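Local coordinates for putative lipoprotein (Bacteroides thetaiotaomicron, PDB 4Q1Z), which is of unknown function but belongs to the DUF4876 family and is probably a lipid-anchored membrane-associated lipoprotein, at residues I109-R119 against V336-R347; A310-M320 against R324-W335. One frame throughout, in Å; residues are numbered along the deposited sequence.

Interaction 1: residues I109-R119 against V336-R347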
loop_
_atom_site.group_PDB
_atom_site.type_symbol
_atom_site.label_atom_id
_atom_site.label_comp_id
_atom_site.label_asym_id
_atom_site.label_seq_id
_atom_site.Cartn_x
_atom_site.Cartn_y
_atom_site.Cartn_z
ATOM N N ILE A 109 0.271 1.407 0.774
ATOM C CA ILE A 109 -0.177 0.613 -0.382
ATOM C C ILE A 109 0.429 -0.793 -0.451
ATOM O O ILE A 109 1.434 -1.086 0.210
ATOM C CB ILE A 109 0.079 1.396 -1.725
ATOM C CG1 ILE A 109 1.506 2.000 -1.866
ATOM C CG2 ILE A 109 -0.964 2.484 -1.924
ATOM C CD1 ILE A 109 2.656 1.072 -2.413
ATOM N N PHE A 110 -0.207 -1.650 -1.280
ATOM C CA PHE A 110 0.227 -3.007 -1.654
ATOM C C PHE A 110 1.349 -2.832 -2.659
ATOM O O PHE A 110 1.098 -2.357 -3.770
ATOM C CB PHE A 110 -0.947 -3.804 -2.271
ATOM C CG PHE A 110 -1.897 -4.460 -1.287
ATOM C CD1 PHE A 110 -1.504 -5.580 -0.551
ATOM C CD2 PHE A 110 -3.207 -4.008 -1.152
ATOM C CE1 PHE A 110 -2.389 -6.194 0.346
ATOM C CE2 PHE A 110 -4.086 -4.618 -0.255
ATOM C CZ PHE A 110 -3.673 -5.703 0.492
ATOM N N LYS A 111 2.582 -3.121 -2.266
ATOM C CA LYS A 111 3.755 -2.924 -3.140
ATOM C C LYS A 111 3.983 -4.128 -4.117
ATOM O O LYS A 111 4.306 -3.947 -5.297
ATOM C CB LYS A 111 4.997 -2.693 -2.254
ATOM C CG LYS A 111 6.249 -2.288 -2.995
ATOM C CD LYS A 111 7.383 -2.045 -2.013
ATOM C CE LYS A 111 8.735 -2.314 -2.610
ATOM N NZ LYS A 111 8.882 -3.724 -3.025
ATOM N N GLU A 112 3.890 -5.346 -3.577
ATOM C CA GLU A 112 4.122 -6.589 -4.292
ATOM C C GLU A 112 3.214 -7.631 -3.703
ATOM O O GLU A 112 3.066 -7.664 -2.476
ATOM C CB GLU A 112 5.609 -7.001 -4.172
ATOM C CG GLU A 112 5.976 -8.292 -4.903
ATOM C CD GLU A 112 7.191 -8.224 -5.813
ATOM O OE1 GLU A 112 7.911 -7.200 -5.786
ATOM O OE2 GLU A 112 7.406 -9.193 -6.575
ATOM N N ILE A 113 2.596 -8.473 -4.577
ATOM C CA ILE A 113 1.694 -9.569 -4.199
ATOM C C ILE A 113 2.015 -10.834 -5.029
ATOM O O ILE A 113 2.126 -10.765 -6.260
ATOM C CB ILE A 113 0.173 -9.161 -4.342
ATOM C CG1 ILE A 113 -0.169 -7.859 -3.554
ATOM C CG2 ILE A 113 -0.751 -10.327 -3.934
ATOM C CD1 ILE A 113 -1.566 -7.222 -3.835
ATOM N N TYR A 114 2.149 -11.994 -4.346
ATOM C CA TYR A 114 2.380 -13.281 -4.999
ATOM C C TYR A 114 1.335 -14.254 -4.473
ATOM O O TYR A 114 1.264 -14.464 -3.270
ATOM C CB TYR A 114 3.818 -13.745 -4.787
ATOM C CG TYR A 114 4.104 -15.167 -5.219
ATOM C CD1 TYR A 114 3.756 -15.620 -6.496
ATOM C CD2 TYR A 114 4.795 -16.039 -4.386
ATOM C CE1 TYR A 114 4.061 -16.915 -6.910
ATOM C CE2 TYR A 114 5.087 -17.335 -4.784
ATOM C CZ TYR A 114 4.706 -17.774 -6.039
ATOM O OH TYR A 114 5.001 -19.059 -6.414
ATOM N N TYR A 115 0.475 -14.790 -5.368
ATOM C CA TYR A 115 -0.692 -15.611 -4.987
ATOM C C TYR A 115 -0.942 -16.923 -5.763
ATOM O O TYR A 115 -1.771 -17.722 -5.311
ATOM C CB TYR A 115 -1.977 -14.756 -5.175
ATOM C CG TYR A 115 -2.204 -14.230 -6.588
ATOM C CD1 TYR A 115 -2.762 -15.043 -7.576
ATOM C CD2 TYR A 115 -1.913 -12.906 -6.921
ATOM C CE1 TYR A 115 -2.931 -14.584 -8.880
ATOM C CE2 TYR A 115 -2.112 -12.425 -8.215
ATOM C CZ TYR A 115 -2.635 -13.267 -9.191
ATOM O OH TYR A 115 -2.854 -12.824 -10.476
ATOM N N CYS A 116 -0.339 -17.113 -6.945
ATOM C CA CYS A 116 -0.764 -18.220 -7.810
ATOM C C CYS A 116 -0.130 -19.593 -7.469
ATOM O O CYS A 116 -0.498 -20.614 -8.081
ATOM C CB CYS A 116 -0.563 -17.863 -9.279
ATOM S SG CYS A 116 1.171 -17.831 -9.787
ATOM N N GLY A 117 0.786 -19.616 -6.511
ATOM C CA GLY A 117 1.469 -20.855 -6.194
ATOM C C GLY A 117 2.551 -21.165 -7.214
ATOM O O GLY A 117 2.741 -20.421 -8.191
ATOM N N SER A 118 3.292 -22.250 -6.979
ATOM C CA SER A 118 4.379 -22.674 -7.854
ATOM C C SER A 118 4.335 -24.192 -8.051
ATOM O O SER A 118 3.495 -24.857 -7.444
ATOM C CB SER A 118 5.717 -22.231 -7.276
ATOM O OG SER A 118 5.811 -22.577 -5.906
ATOM N N ARG A 119 5.209 -24.730 -8.931
ATOM C CA ARG A 119 5.259 -26.162 -9.216
ATOM C C ARG A 119 6.580 -26.792 -8.783
ATOM O O ARG A 119 7.620 -26.445 -9.356
ATOM C CB ARG A 119 5.058 -26.431 -10.717
ATOM C CG ARG A 119 3.638 -26.247 -11.221
ATOM C CD ARG A 119 3.641 -26.053 -12.726
ATOM N NE ARG A 119 2.325 -25.679 -13.248
ATOM C CZ ARG A 119 1.402 -26.550 -13.651
ATOM N NH1 ARG A 119 1.635 -27.858 -13.590
ATOM N NH2 ARG A 119 0.232 -26.119 -14.106
ATOM N N VAL A 336 -1.778 -12.748 -13.797
ATOM C CA VAL A 336 -0.523 -13.402 -14.164
ATOM C C VAL A 336 -0.860 -14.423 -15.258
ATOM O O VAL A 336 0.035 -14.982 -15.893
ATOM C CB VAL A 336 0.295 -14.003 -12.996
ATOM C CG1 VAL A 336 0.781 -12.915 -12.065
ATOM C CG2 VAL A 336 -0.474 -15.087 -12.251
ATOM N N GLY A 337 -2.156 -14.621 -15.476
ATOM C CA GLY A 337 -2.695 -15.439 -16.553
ATOM C C GLY A 337 -2.620 -16.932 -16.416
ATOM O O GLY A 337 -3.074 -17.638 -17.303
ATOM N N ALA A 338 -2.062 -17.423 -15.326
ATOM C CA ALA A 338 -1.969 -18.861 -15.083
ATOM C C ALA A 338 -1.859 -19.166 -13.611
ATOM O O ALA A 338 -1.436 -18.312 -12.834
ATOM C CB ALA A 338 -0.765 -19.437 -15.811
ATOM N N THR A 339 -2.239 -20.393 -13.230
ATOM C CA THR A 339 -2.070 -20.872 -11.875
ATOM C C THR A 339 -0.759 -21.657 -11.818
ATOM O O THR A 339 -0.350 -22.279 -12.812
ATOM C CB THR A 339 -3.269 -21.702 -11.391
ATOM O OG1 THR A 339 -3.407 -22.915 -12.142
ATOM C CG2 THR A 339 -4.551 -20.912 -11.363
ATOM N N TYR A 340 -0.117 -21.581 -10.673
ATOM C CA TYR A 340 1.073 -22.334 -10.366
ATOM C C TYR A 340 2.199 -22.103 -11.336
ATOM O O TYR A 340 2.855 -23.025 -11.728
ATOM C CB TYR A 340 0.751 -23.816 -10.213
ATOM C CG TYR A 340 -0.247 -24.084 -9.129
ATOM C CD1 TYR A 340 0.110 -24.049 -7.808
ATOM C CD2 TYR A 340 -1.549 -24.328 -9.429
ATOM C CE1 TYR A 340 -0.811 -24.271 -6.818
ATOM C CE2 TYR A 340 -2.470 -24.550 -8.449
ATOM C CZ TYR A 340 -2.094 -24.513 -7.149
ATOM O OH TYR A 340 -3.023 -24.745 -6.193
ATOM N N CYS A 341 2.424 -20.848 -11.692
ATOM C CA CYS A 341 3.487 -20.470 -12.619
ATOM C C CYS A 341 4.648 -19.757 -11.908
ATOM O O CYS A 341 5.676 -19.488 -12.541
ATOM C CB CYS A 341 2.952 -19.653 -13.794
ATOM S SG CYS A 341 2.208 -18.077 -13.342
ATOM N N GLY A 342 4.494 -19.521 -10.605
ATOM C CA GLY A 342 5.501 -18.898 -9.753
ATOM C C GLY A 342 5.781 -17.458 -10.094
ATOM O O GLY A 342 6.912 -17.007 -9.934
ATOM N N LEU A 343 4.764 -16.740 -10.598
ATOM C CA LEU A 343 4.864 -15.336 -10.988
ATOM C C LEU A 343 3.863 -14.494 -10.214
ATOM O O LEU A 343 2.750 -14.941 -9.887
ATOM C CB LEU A 343 4.657 -15.147 -12.506
ATOM C CG LEU A 343 5.553 -15.973 -13.464
ATOM C CD1 LEU A 343 5.192 -15.709 -14.910
ATOM C CD2 LEU A 343 7.040 -15.718 -13.237
ATOM N N GLY A 344 4.271 -13.266 -9.930
ATOM C CA GLY A 344 3.433 -12.344 -9.195
ATOM C C GLY A 344 3.196 -11.039 -9.911
ATOM O O GLY A 344 3.344 -10.942 -11.135
ATOM N N ILE A 345 2.808 -10.034 -9.121
ATOM C CA ILE A 345 2.494 -8.677 -9.552
ATOM C C ILE A 345 3.288 -7.698 -8.656
ATOM O O ILE A 345 3.494 -7.942 -7.466
ATOM C CB ILE A 345 0.945 -8.408 -9.552
ATOM C CG1 ILE A 345 0.307 -8.642 -8.157
ATOM C CG2 ILE A 345 0.213 -9.218 -10.673
ATOM C CD1 ILE A 345 -0.988 -7.988 -7.900
ATOM N N ALA A 346 3.777 -6.623 -9.250
ATOM C CA ALA A 346 4.563 -5.642 -8.528
ATOM C C ALA A 346 4.100 -4.226 -8.904
ATOM O O ALA A 346 3.937 -3.932 -10.081
ATOM C CB ALA A 346 6.050 -5.843 -8.838
ATOM N N ARG A 347 3.859 -3.365 -7.912
ATOM C CA ARG A 347 3.423 -1.981 -8.151
ATOM C C ARG A 347 4.539 -1.190 -8.828
ATOM O O ARG A 347 5.715 -1.342 -8.468
ATOM C CB ARG A 347 3.012 -1.326 -6.834
ATOM C CG ARG A 347 2.183 -0.079 -6.955
ATOM C CD ARG A 347 1.234 0.065 -5.769
ATOM N NE ARG A 347 -0.015 0.622 -6.271
ATOM C CZ ARG A 347 -1.226 0.244 -5.917
ATOM N NH1 ARG A 347 -1.394 -0.643 -4.953
ATOM N NH2 ARG A 347 -2.283 0.763 -6.510
HETATM O O HOH W 1 -3.873 -14.385 -12.420
HETATM O O HOH W 2 0.500 -14.364 -8.308
#

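Interaction 2: residues A310-M320 against R324-W335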
loop_
_atom_site.group_PDB
_atom_site.type_symbol
_atom_site.label_atom_id
_atom_site.label_comp_id
_atom_site.label_asym_id
_atom_site.label_seq_id
_atom_site.Cartn_x
_atom_site.Cartn_y
_atom_site.Cartn_z
ATOM N N ALA A 310 -6.723 -1.197 -2.323
ATOM C CA ALA A 310 -7.433 -2.338 -2.898
ATOM C C ALA A 310 -6.787 -2.781 -4.197
ATOM O O ALA A 310 -6.388 -1.944 -4.998
ATOM C CB ALA A 310 -8.883 -1.979 -3.140
ATOM N N VAL A 311 -6.633 -4.098 -4.390
ATOM C CA VAL A 311 -6.043 -4.698 -5.602
ATOM C C VAL A 311 -6.958 -5.813 -6.113
ATOM O O VAL A 311 -7.166 -6.823 -5.424
ATOM C CB VAL A 311 -4.585 -5.217 -5.395
ATOM C CG1 VAL A 311 -3.996 -5.776 -6.701
ATOM C CG2 VAL A 311 -3.692 -4.121 -4.832
ATOM N N GLU A 312 -7.462 -5.650 -7.342
ATOM C CA GLU A 312 -8.319 -6.651 -7.990
ATOM C C GLU A 312 -7.496 -7.567 -8.871
ATOM O O GLU A 312 -7.222 -7.214 -10.016
ATOM C CB GLU A 312 -9.432 -5.973 -8.825
ATOM C CG GLU A 312 -10.392 -6.933 -9.508
ATOM C CD GLU A 312 -11.766 -7.001 -8.879
ATOM O OE1 GLU A 312 -12.418 -5.936 -8.791
ATOM O OE2 GLU A 312 -12.209 -8.115 -8.505
ATOM N N ALA A 313 -7.142 -8.767 -8.375
ATOM C CA ALA A 313 -6.465 -9.723 -9.255
ATOM C C ALA A 313 -7.502 -10.716 -9.750
ATOM O O ALA A 313 -8.510 -10.984 -9.063
ATOM C CB ALA A 313 -5.294 -10.413 -8.570
ATOM N N VAL A 314 -7.320 -11.153 -11.015
ATOM C CA VAL A 314 -8.216 -12.058 -11.742
ATOM C C VAL A 314 -7.385 -13.076 -12.546
ATOM O O VAL A 314 -6.157 -12.953 -12.620
ATOM C CB VAL A 314 -9.208 -11.294 -12.666
ATOM C CG1 VAL A 314 -10.216 -10.448 -11.875
ATOM C CG2 VAL A 314 -8.477 -10.475 -13.725
ATOM N N ASN A 315 -8.076 -14.089 -13.121
ATOM C CA ASN A 315 -7.542 -15.206 -13.905
ATOM C C ASN A 315 -6.653 -14.752 -15.049
ATOM O O ASN A 315 -5.551 -15.258 -15.194
ATOM C CB ASN A 315 -8.691 -16.054 -14.487
ATOM C CG ASN A 315 -9.693 -16.627 -13.519
ATOM O OD1 ASN A 315 -10.235 -15.952 -12.643
ATOM N ND2 ASN A 315 -10.034 -17.873 -13.730
ATOM N N ASN A 316 -7.160 -13.831 -15.882
ATOM C CA ASN A 316 -6.494 -13.296 -17.073
ATOM C C ASN A 316 -7.183 -12.020 -17.519
ATOM O O ASN A 316 -8.059 -11.534 -16.810
ATOM C CB ASN A 316 -6.480 -14.325 -18.209
ATOM C CG ASN A 316 -7.757 -15.080 -18.366
ATOM O OD1 ASN A 316 -8.818 -14.507 -18.583
ATOM N ND2 ASN A 316 -7.687 -16.385 -18.181
ATOM N N GLU A 317 -6.806 -11.484 -18.689
ATOM C CA GLU A 317 -7.351 -10.229 -19.218
ATOM C C GLU A 317 -8.850 -10.306 -19.636
ATOM O O GLU A 317 -9.444 -9.257 -19.925
ATOM C CB GLU A 317 -6.500 -9.701 -20.385
ATOM C CG GLU A 317 -6.111 -10.731 -21.439
ATOM C CD GLU A 317 -4.837 -11.508 -21.164
ATOM O OE1 GLU A 317 -4.907 -12.507 -20.411
ATOM O OE2 GLU A 317 -3.776 -11.134 -21.720
ATOM N N SER A 318 -9.465 -11.515 -19.604
ATOM C CA SER A 318 -10.864 -11.729 -19.990
ATOM C C SER A 318 -11.851 -11.486 -18.862
ATOM O O SER A 318 -13.055 -11.423 -19.118
ATOM C CB SER A 318 -11.058 -13.152 -20.504
ATOM O OG SER A 318 -11.399 -14.060 -19.463
ATOM N N LYS A 319 -11.368 -11.382 -17.624
ATOM C CA LYS A 319 -12.233 -11.265 -16.459
ATOM C C LYS A 319 -12.481 -9.801 -16.020
ATOM O O LYS A 319 -12.485 -9.519 -14.820
ATOM C CB LYS A 319 -11.619 -12.091 -15.304
ATOM C CG LYS A 319 -11.380 -13.571 -15.623
ATOM C CD LYS A 319 -12.500 -14.475 -15.119
ATOM C CE LYS A 319 -12.803 -15.564 -16.122
ATOM N NZ LYS A 319 -13.912 -16.441 -15.674
HETATM N N MSE A 320 -12.736 -8.874 -16.956
HETATM C CA MSE A 320 -12.962 -7.470 -16.537
HETATM C C MSE A 320 -14.419 -7.232 -16.100
HETATM O O MSE A 320 -14.691 -6.270 -15.370
HETATM C CB MSE A 320 -12.541 -6.408 -17.585
HETATM C CG MSE A 320 -11.726 -6.927 -18.749
HETATM SE SE MSE A 320 -12.932 -7.764 -20.002
HETATM C CE MSE A 320 -14.399 -6.327 -20.149
ATOM N N ARG A 324 -15.028 -7.703 -8.229
ATOM C CA ARG A 324 -15.678 -7.689 -6.911
ATOM C C ARG A 324 -15.120 -6.535 -6.040
ATOM O O ARG A 324 -15.634 -6.287 -4.948
ATOM C CB ARG A 324 -15.620 -9.049 -6.171
ATOM C CG ARG A 324 -14.248 -9.713 -5.973
ATOM C CD ARG A 324 -13.995 -10.668 -7.107
ATOM N NE ARG A 324 -12.951 -11.635 -6.811
ATOM C CZ ARG A 324 -11.720 -11.621 -7.311
ATOM N NH1 ARG A 324 -11.328 -10.633 -8.108
ATOM N NH2 ARG A 324 -10.868 -12.589 -7.012
ATOM N N VAL A 325 -14.106 -5.805 -6.529
ATOM C CA VAL A 325 -13.604 -4.632 -5.823
ATOM C C VAL A 325 -14.449 -3.445 -6.344
ATOM O O VAL A 325 -14.552 -3.246 -7.574
ATOM C CB VAL A 325 -12.060 -4.366 -5.971
ATOM C CG1 VAL A 325 -11.640 -3.092 -5.242
ATOM C CG2 VAL A 325 -11.225 -5.540 -5.474
ATOM N N PRO A 326 -15.051 -2.638 -5.441
ATOM C CA PRO A 326 -15.762 -1.444 -5.913
ATOM C C PRO A 326 -14.825 -0.532 -6.740
ATOM O O PRO A 326 -13.666 -0.306 -6.362
ATOM C CB PRO A 326 -16.227 -0.788 -4.611
ATOM C CG PRO A 326 -16.223 -1.913 -3.587
ATOM C CD PRO A 326 -15.039 -2.712 -3.964
ATOM N N GLY A 327 -15.336 -0.080 -7.897
ATOM C CA GLY A 327 -14.646 0.741 -8.890
ATOM C C GLY A 327 -13.899 1.946 -8.359
ATOM O O GLY A 327 -12.842 2.293 -8.894
ATOM N N VAL A 328 -14.427 2.590 -7.309
ATOM C CA VAL A 328 -13.768 3.749 -6.682
ATOM C C VAL A 328 -12.441 3.333 -6.040
ATOM O O VAL A 328 -11.532 4.163 -5.963
ATOM C CB VAL A 328 -14.644 4.523 -5.658
ATOM C CG1 VAL A 328 -15.796 5.205 -6.354
ATOM C CG2 VAL A 328 -15.150 3.622 -4.532
ATOM N N LEU A 329 -12.336 2.058 -5.578
ATOM C CA LEU A 329 -11.123 1.535 -4.934
ATOM C C LEU A 329 -10.150 0.973 -5.961
ATOM O O LEU A 329 -8.950 1.192 -5.837
ATOM C CB LEU A 329 -11.485 0.487 -3.885
ATOM C CG LEU A 329 -12.397 0.977 -2.744
ATOM C CD1 LEU A 329 -12.850 -0.170 -1.872
ATOM C CD2 LEU A 329 -11.736 2.089 -1.934
ATOM N N ASP A 330 -10.665 0.246 -6.957
ATOM C CA ASP A 330 -9.894 -0.304 -8.062
ATOM C C ASP A 330 -10.806 -0.405 -9.287
ATOM O O ASP A 330 -11.718 -1.208 -9.283
ATOM C CB ASP A 330 -9.239 -1.662 -7.712
ATOM C CG ASP A 330 -8.181 -2.149 -8.701
ATOM O OD1 ASP A 330 -8.023 -1.516 -9.784
ATOM O OD2 ASP A 330 -7.533 -3.174 -8.412
ATOM N N ALA A 331 -10.585 0.457 -10.301
ATOM C CA ALA A 331 -11.355 0.525 -11.550
ATOM C C ALA A 331 -10.931 -0.560 -12.540
ATOM O O ALA A 331 -11.607 -0.784 -13.536
ATOM C CB ALA A 331 -11.170 1.894 -12.191
ATOM N N GLY A 332 -9.835 -1.229 -12.260
ATOM C CA GLY A 332 -9.315 -2.250 -13.145
ATOM C C GLY A 332 -9.176 -3.635 -12.558
ATOM O O GLY A 332 -9.843 -3.996 -11.575
ATOM N N ILE A 333 -8.344 -4.437 -13.261
ATOM C CA ILE A 333 -7.992 -5.838 -13.014
ATOM C C ILE A 333 -6.525 -6.061 -13.348
ATOM O O ILE A 333 -6.027 -5.520 -14.345
ATOM C CB ILE A 333 -8.882 -6.813 -13.846
ATOM C CG1 ILE A 333 -8.866 -6.508 -15.380
ATOM C CG2 ILE A 333 -10.292 -6.902 -13.304
ATOM C CD1 ILE A 333 -8.840 -7.783 -16.332
ATOM N N THR A 334 -5.854 -6.890 -12.550
ATOM C CA THR A 334 -4.447 -7.313 -12.744
ATOM C C THR A 334 -4.459 -8.837 -12.771
ATOM O O THR A 334 -5.471 -9.426 -12.401
ATOM C CB THR A 334 -3.478 -6.685 -11.723
ATOM O OG1 THR A 334 -2.141 -6.901 -12.173
ATOM C CG2 THR A 334 -3.665 -7.211 -10.319
ATOM N N TRP A 335 -3.407 -9.474 -13.287
ATOM C CA TRP A 335 -3.375 -10.939 -13.459
ATOM C C TRP A 335 -1.968 -11.415 -13.765
ATOM O O TRP A 335 -1.077 -10.598 -13.991
ATOM C CB TRP A 335 -4.334 -11.378 -14.623
ATOM C CG TRP A 335 -3.919 -10.870 -15.983
ATOM C CD1 TRP A 335 -3.059 -11.475 -16.857
ATOM C CD2 TRP A 335 -4.246 -9.592 -16.561
ATOM N NE1 TRP A 335 -2.838 -10.662 -17.949
ATOM C CE2 TRP A 335 -3.557 -9.502 -17.799
ATOM C CE3 TRP A 335 -5.056 -8.515 -16.157
ATOM C CZ2 TRP A 335 -3.687 -8.390 -18.656
ATOM C CZ3 TRP A 335 -5.153 -7.399 -16.985
ATOM C CH2 TRP A 335 -4.495 -7.353 -18.230
HETATM O O HOH W 3 -7.479 1.681 -3.417
HETATM O O HOH W 4 -1.048 -10.858 -20.696
#

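Interaction 1: residues I109-R119 against V336-R347
Strands 109-114 and 344-347 run antiparallel, their segment axes 4.7 Å apart at closest approach, with 159° between their N-to-C directions, Ile113 and Ile345 forming a hydrogen-bonded pair and Glu112 and Ala346 the non-hydrogen-bonded pair beside it. Ile113 and Ile345 exchange both backbone bonds, and Arg347 N carries the ladder on to Lys111 O. The two isoleucines lie side by side on one face of the sheet, where both touch Val311. A chi1 of 58° puts CG1 of Ile345 between its own N and carbonyl carbon, 3.9 Å from CB of Ile113. On the other face the Glu112 carboxylate rests against Ala346 CB, its charge met by Arg388. Arg347 bends back across the strand end: NH1 gives a straight bond of 3.2 Å to Phe110 O, lying in the carbonyl plane on a lone pair, and Ile109 CG2 sits over one guanidinium face. Salt bridges to Asp309, Asp370 and Asp377 further fix this buried group.

Past the strands the two segments stay together as loops. Tyr340 N reaches Cys116 O at 2.8 Å from above the carbonyl plane, and that oxygen also lies over one face of the Tyr340 ring. Gly342 N binds Gly117 O. Tyr114 turns its ring edge to Leu343 O, and Asp129 takes up its hydroxyl. SG of Cys116 is 3.7 Å from SG of Cys341, a packing contact rather than a disulfide. One water links Tyr115 N to Leu343 O and lies over the centre of the Tyr115 ring; another joins Tyr115 OH to Val336 N. Lys111 and Glu112 both face Glu133, so strand 108-114 carries a classic beta bulge on one side while pairing with 344-347 on the other, as an interior strand of a mixed sheet.

Interaction 2: residues A310-M320 against R324-W335
Glu312 anchors the tightly packed part of this contact, its buried carboxylate gripped by the backbone and side chain of the returning loop. OE2 takes Arg324 N on its syn side and Arg324 NH1 on its anti lone pair, the latter a salt bridge of 2.7 Å with carboxylate and guanidinium nearly coplanar; OE1 accepts from Val325 N at 2.8 Å and also meets Lys323. The same NH1 of Arg324 bonds Ala313 O, in the guanidinium plane. CG of Glu312 stands anti to its N (chi1 -179°) and the chain then bends at chi2, carrying the carboxylate to the loop. Replacing Glu312 with a glutamine would probably leave the charges of Arg324 and Lys323 without their mate and weaken the hold on the start of segment 324-335. Alongside, Asp330 OD2 receives Glu312 N at 2.7 Å, while its OD1 closes an Asx turn onto Gly332 N. Thr334 N to Glu312 O and Val314 N to Thr334 O make a single bridge at Ala313, and Ile333 CB packs 3.7 Å from Val314 CG2.

The solvent side is looser. Glu317 lays its CB over the face of the Trp335 six-membered ring in a CH-pi contact, 3.9 Å from the ring centroid, and a water spans Glu317 OE2 and Trp335 NE1. Arg380 adds a cation-pi contact to this tryptophan. Strand 307-312 is outermost in its sheet: strand 265-269 pairs with it, and helix 374-377 and strand 378-382 pack on Val311 and Thr334.

Interaction 2 is nested within the long loop that interaction 1 closes: segment 109-119 comes first, then 310-320 and 324-335, which leads directly into 336-347. Their centres are about 14 Å apart, and both reach the same mixed sheet, interaction 2 through strand 307-312 at one outer edge, interaction 1 through 108-114 and 344-347 near the other. They nevertheless touch: Val311 packs on Phe110, Thr334 OG1 on Ile345 CG2, and Tyr115 on Ala313 and the Trp335 backbone. That strands so far apart in the sheet order touch is consistent with a strongly curved sheet. These side chains join the two contacts, while the Trp335 end of interaction 2 stays partly exposed.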